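Local coordinates for protein extracellular serine protease (Aeromonas sobria, PDB 3WQB) that preferentially cleaves peptide bonds that follow two basic residues, one of them lysine, as a calcium-binding secreted serine protease of the furin subfamily, at residues 194-197 / 198-202; 354-357 / 358-362. The protein carries 1 engineered substitution. One frame throughout, in Å; residues are numbered along the deposited sequence.

Contact 1 (194-197 with 198-202) comes first along the chain, in the middle of helix 191-205; contact 2 (354-357 with 358-362) follows later, where the loop after helix 335-352 turns into helix 358-368. Both belong to the subtilisin domain and both are local, one a run of helical turns and the other the start of a helix. The centres of contacts 1 and 2 lie about 19 Å apart. The nearest atoms of contacts 1 and 2 are about 8 Å apart, so the two do not touch. Each sits away from the catalytic and calcium sites. Outward partners reach the C-terminal P-domain from both: D197 pairs with R532 and R359 with E473, two bridges consistent with these helices lying along the interface with the P-domain.

Contact 1: 194-197 / 198-202; sequences SQLD and RLFEQ
S194 OG sits over one face of the R198 guanidinium, 3.1 Å from R198 NE, but the angle is too poor for a hydrogen bond. The serine carries OG anti to its own N (chi1 178°), with S194 CB also above the guanidinium plane, offset toward the rim. Extended from CG to NE, the R198 chain runs back along the helix, and R198 CG passes 3.2 Å from S194 O. The arginine's polar end is held from outside, by a salt bridge from NH2 to an acidic side chain and a hydrogen bond from NH1 to the backbone of the chain of another protein in the assembly.

The second flat group, the F200 ring, meets L196 O obliquely, with F200 CD1 3.0 Å from that oxygen. L196 CB lies 4.3 Å from F200 CE1.

All this rides on helix 191-205, the crossover helix of a beta-alpha-beta unit between the parallel strands 173-179 and 211-215 of the subtilisin-like domain. Successive i to i+4 bonds hold the turns, among them F200 N to L196 O at 2.8 Å, nearly straight along the carbonyl direction (C=O...N 161°). L196 CD2 and L199 CD2 make a loose apolar contact at 4.3 Å. The F200 ring stacks with Y212, and L196 packs on Q155 and L159 of helix 155-164. The D197 carboxylate is bound by N252 through OD1 and by R532, in a salt bridge, through OD2.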
loop_
_atom_site.group_PDB
_atom_site.type_symbol
_atom_site.label_atom_id
_atom_site.label_comp_id
_atom_site.label_asym_id
_atom_site.label_seq_id
_atom_site.Cartn_x
_atom_site.Cartn_y
_atom_site.Cartn_z
ATOM N N SER A 194 15.906 -0.153 1.732
ATOM C CA SER A 194 16.515 0.633 2.803
ATOM C C SER A 194 16.668 2.095 2.387
ATOM O O SER A 194 16.353 3.001 3.155
ATOM C CB SER A 194 17.872 0.044 3.204
ATOM O OG SER A 194 18.496 0.819 4.210
ATOM N N GLN A 195 17.110 2.317 1.153
ATOM C CA GLN A 195 17.313 3.669 0.649
ATOM C C GLN A 195 15.997 4.442 0.615
ATOM O O GLN A 195 15.944 5.609 1.020
ATOM C CB GLN A 195 17.961 3.642 -0.732
ATOM C CG GLN A 195 18.292 5.019 -1.283
ATOM C CD GLN A 195 19.037 4.955 -2.591
ATOM O OE1 GLN A 195 18.560 4.361 -3.552
ATOM N NE2 GLN A 195 20.210 5.585 -2.648
ATOM N N LEU A 196 14.930 3.802 0.142
ATOM C CA LEU A 196 13.635 4.479 0.109
ATOM C C LEU A 196 13.058 4.674 1.519
ATOM O O LEU A 196 12.499 5.726 1.819
ATOM C CB LEU A 196 12.654 3.763 -0.826
ATOM C CG LEU A 196 13.019 3.909 -2.305
ATOM C CD1 LEU A 196 12.206 2.957 -3.165
ATOM C CD2 LEU A 196 12.839 5.346 -2.793
ATOM N N ASP A 197 13.223 3.681 2.394
ATOM C CA ASP A 197 12.762 3.842 3.773
ATOM C C ASP A 197 13.451 5.021 4.452
ATOM O O ASP A 197 12.798 5.788 5.159
ATOM C CB ASP A 197 12.984 2.572 4.590
ATOM C CG ASP A 197 11.959 1.484 4.291
ATOM O OD1 ASP A 197 11.057 1.684 3.442
ATOM O OD2 ASP A 197 12.059 0.413 4.926
ATOM N N ARG A 198 14.751 5.180 4.209
ATOM C CA ARG A 198 15.497 6.287 4.810
ATOM C C ARG A 198 15.003 7.623 4.266
ATOM O O ARG A 198 14.875 8.602 5.016
ATOM C CB ARG A 198 16.998 6.109 4.578
ATOM C CG ARG A 198 17.596 4.977 5.398
ATOM C CD ARG A 198 18.990 4.623 4.935
ATOM N NE ARG A 198 19.487 3.426 5.605
ATOM C CZ ARG A 198 20.707 2.929 5.434
ATOM N NH1 ARG A 198 21.564 3.522 4.613
ATOM N NH2 ARG A 198 21.068 1.832 6.085
ATOM N N LEU A 199 14.723 7.665 2.965
ATOM C CA LEU A 199 14.170 8.871 2.362
ATOM C C LEU A 199 12.806 9.206 2.970
ATOM O O LEU A 199 12.526 10.361 3.307
ATOM C CB LEU A 199 14.038 8.701 0.847
ATOM C CG LEU A 199 13.348 9.834 0.088
ATOM C CD1 LEU A 199 14.136 11.137 0.206
ATOM C CD2 LEU A 199 13.122 9.444 -1.367
ATOM N N PHE A 200 11.946 8.196 3.084
ATOM C CA PHE A 200 10.601 8.420 3.602
ATOM C C PHE A 200 10.679 8.911 5.048
ATOM O O PHE A 200 9.881 9.754 5.457
ATOM C CB PHE A 200 9.752 7.144 3.554
ATOM C CG PHE A 200 9.242 6.729 2.178
ATOM C CD1 PHE A 200 9.935 6.991 0.988
ATOM C CD2 PHE A 200 8.069 5.988 2.104
ATOM C CE1 PHE A 200 9.419 6.539 -0.237
ATOM C CE2 PHE A 200 7.567 5.529 0.895
ATOM C CZ PHE A 200 8.245 5.784 -0.278
ATOM N N GLU A 201 11.619 8.365 5.823
ATOM C CA GLU A 201 11.805 8.804 7.209
ATOM C C GLU A 201 12.179 10.281 7.251
ATOM O O GLU A 201 11.587 11.058 8.006
ATOM C CB GLU A 201 12.868 7.953 7.906
ATOM C CG GLU A 201 13.203 8.457 9.309
ATOM C CD GLU A 201 14.098 7.532 10.107
ATOM O OE1 GLU A 201 14.479 6.451 9.612
ATOM O OE2 GLU A 201 14.432 7.907 11.247
ATOM N N GLN A 202 13.146 10.674 6.426
ATOM C CA GLN A 202 13.593 12.065 6.427
ATOM C C GLN A 202 12.482 13.015 5.993
ATOM O O GLN A 202 12.317 14.100 6.544
ATOM C CB GLN A 202 14.819 12.217 5.541
ATOM C CG GLN A 202 16.043 11.595 6.153
ATOM C CD GLN A 202 16.263 12.028 7.613
ATOM O OE1 GLN A 202 16.187 13.222 7.946
ATOM N NE2 GLN A 202 16.556 11.059 8.484
#

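Contact 2: 354-357 / 358-362; sequences PDLS and VRDLR
S357 and D360 face each other in a capping box at the start of helix 358-368, the serine reaching forward to D360 N and the aspartate back to S357 N. S357 is the N-cap: its OG accepts from D360 N at 3.0 Å, with a fairly straight N-H...O angle of 159°. The serine torsion (chi1 74°) sets OG between its own N and carbonyl carbon, which brings the hydroxyl within bonding distance of D360 N. In return, D360 points its CB toward the preceding loop and its OD2 accepts from S357 N at 3.2 Å, through the lone pair that faces away from OD1. The same OD2 takes a weak hydrogen bond from S357 OG, so one carboxylate oxygen meets both the amide and the hydroxyl of the cap residue.

S357 N on OD2 and L432 N and H429 NE2 on OD1 hold the carboxylate from both oxygens, the hydroxyl adding only a weak bond. Together with the helix N-terminus these donors would be expected to favour the charged form of D360.

L356 crosses the D360 side chain at about a right angle, its CD2 lying 3.9 Å from D360 OD2, and its CB lies 4.0 Å from L361 CD2. Beyond that, L361 packs on M346, L349 and M350 of helix 335-352, joining the new helix to the one before it; L356 O is bound by R172. The first regular helical bond runs from L361 N to S357 O at 2.9 Å, and L361 CG lies 3.3 Å from that same oxygen.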
loop_
_atom_site.group_PDB
_atom_site.type_symbol
_atom_site.label_atom_id
_atom_site.label_comp_id
_atom_site.label_asym_id
_atom_site.label_seq_id
_atom_site.Cartn_x
_atom_site.Cartn_y
_atom_site.Cartn_z
ATOM N N PRO A 354 -1.780 23.879 9.279
ATOM C CA PRO A 354 -0.512 23.665 8.582
ATOM C C PRO A 354 0.686 23.369 9.477
ATOM O O PRO A 354 1.734 22.968 8.966
ATOM C CB PRO A 354 -0.306 24.978 7.810
ATOM C CG PRO A 354 -1.142 25.970 8.515
ATOM C CD PRO A 354 -2.317 25.234 9.045
ATOM N N ASP A 355 0.534 23.550 10.789
ATOM C CA ASP A 355 1.646 23.327 11.718
ATOM C C ASP A 355 1.728 21.902 12.243
ATOM O O ASP A 355 2.731 21.519 12.853
ATOM C CB ASP A 355 1.581 24.303 12.902
ATOM C CG ASP A 355 1.802 25.745 12.486
ATOM O OD1 ASP A 355 2.262 25.980 11.348
ATOM O OD2 ASP A 355 1.521 26.643 13.309
ATOM N N LEU A 356 0.679 21.118 12.012
ATOM C CA LEU A 356 0.626 19.747 12.520
ATOM C C LEU A 356 1.541 18.796 11.767
ATOM O O LEU A 356 1.644 18.848 10.543
ATOM C CB LEU A 356 -0.811 19.235 12.514
ATOM C CG LEU A 356 -1.702 19.960 13.529
ATOM C CD1 LEU A 356 -3.071 19.330 13.547
ATOM C CD2 LEU A 356 -1.095 19.946 14.934
ATOM N N SER A 357 2.218 17.940 12.524
ATOM C CA SER A 357 3.096 16.921 11.969
ATOM C C SER A 357 2.270 15.788 11.364
ATOM O O SER A 357 1.065 15.649 11.637
ATOM C CB SER A 357 3.992 16.359 13.071
ATOM O OG SER A 357 3.238 15.509 13.918
ATOM N N VAL A 358 2.934 14.963 10.562
ATOM C CA VAL A 358 2.292 13.786 9.994
ATOM C C VAL A 358 1.761 12.870 11.093
ATOM O O VAL A 358 0.646 12.357 10.994
ATOM C CB VAL A 358 3.256 13.039 9.054
ATOM C CG1 VAL A 358 2.639 11.724 8.595
ATOM C CG2 VAL A 358 3.587 13.918 7.854
ATOM N N ARG A 359 2.542 12.675 12.152
ATOM C CA ARG A 359 2.079 11.853 13.259
ATOM C C ARG A 359 0.867 12.456 13.969
ATOM O O ARG A 359 -0.026 11.728 14.390
ATOM C CB ARG A 359 3.201 11.550 14.241
ATOM C CG ARG A 359 4.185 10.528 13.696
ATOM C CD ARG A 359 5.491 10.511 14.476
ATOM N NE ARG A 359 5.281 10.217 15.889
ATOM C CZ ARG A 359 5.472 11.072 16.892
ATOM N NH1 ARG A 359 5.880 12.323 16.673
ATOM N NH2 ARG A 359 5.235 10.664 18.131
ATOM N N ASP A 360 0.819 13.786 14.080
ATOM C CA ASP A 360 -0.361 14.451 14.627
ATOM C C ASP A 360 -1.585 14.197 13.758
ATOM O O ASP A 360 -2.665 13.916 14.276
ATOM C CB ASP A 360 -0.140 15.965 14.750
ATOM C CG ASP A 360 0.810 16.329 15.853
ATOM O OD1 ASP A 360 0.699 15.753 16.948
ATOM O OD2 ASP A 360 1.646 17.225 15.610
ATOM N N LEU A 361 -1.412 14.315 12.441
ATOM C CA LEU A 361 -2.522 14.104 11.519
ATOM C C LEU A 361 -3.015 12.658 11.540
ATOM O O LEU A 361 -4.222 12.406 11.513
ATOM C CB LEU A 361 -2.129 14.549 10.112
ATOM C CG LEU A 361 -1.752 16.030 10.027
ATOM C CD1 LEU A 361 -0.946 16.285 8.771
ATOM C CD2 LEU A 361 -2.964 16.925 10.096
ATOM N N ARG A 362 -2.076 11.713 11.611
ATOM C CA ARG A 362 -2.435 10.306 11.800
ATOM C C ARG A 362 -3.253 10.091 13.071
ATOM O O ARG A 362 -4.241 9.345 13.056
ATOM C CB ARG A 362 -1.198 9.420 11.857
ATOM C CG ARG A 362 -0.513 9.184 10.534
ATOM C CD ARG A 362 0.439 8.018 10.691
ATOM N NE ARG A 362 1.150 7.764 9.448
ATOM C CZ ARG A 362 2.077 6.827 9.277
ATOM N NH1 ARG A 362 2.423 6.017 10.277
ATOM N NH2 ARG A 362 2.670 6.715 8.096
#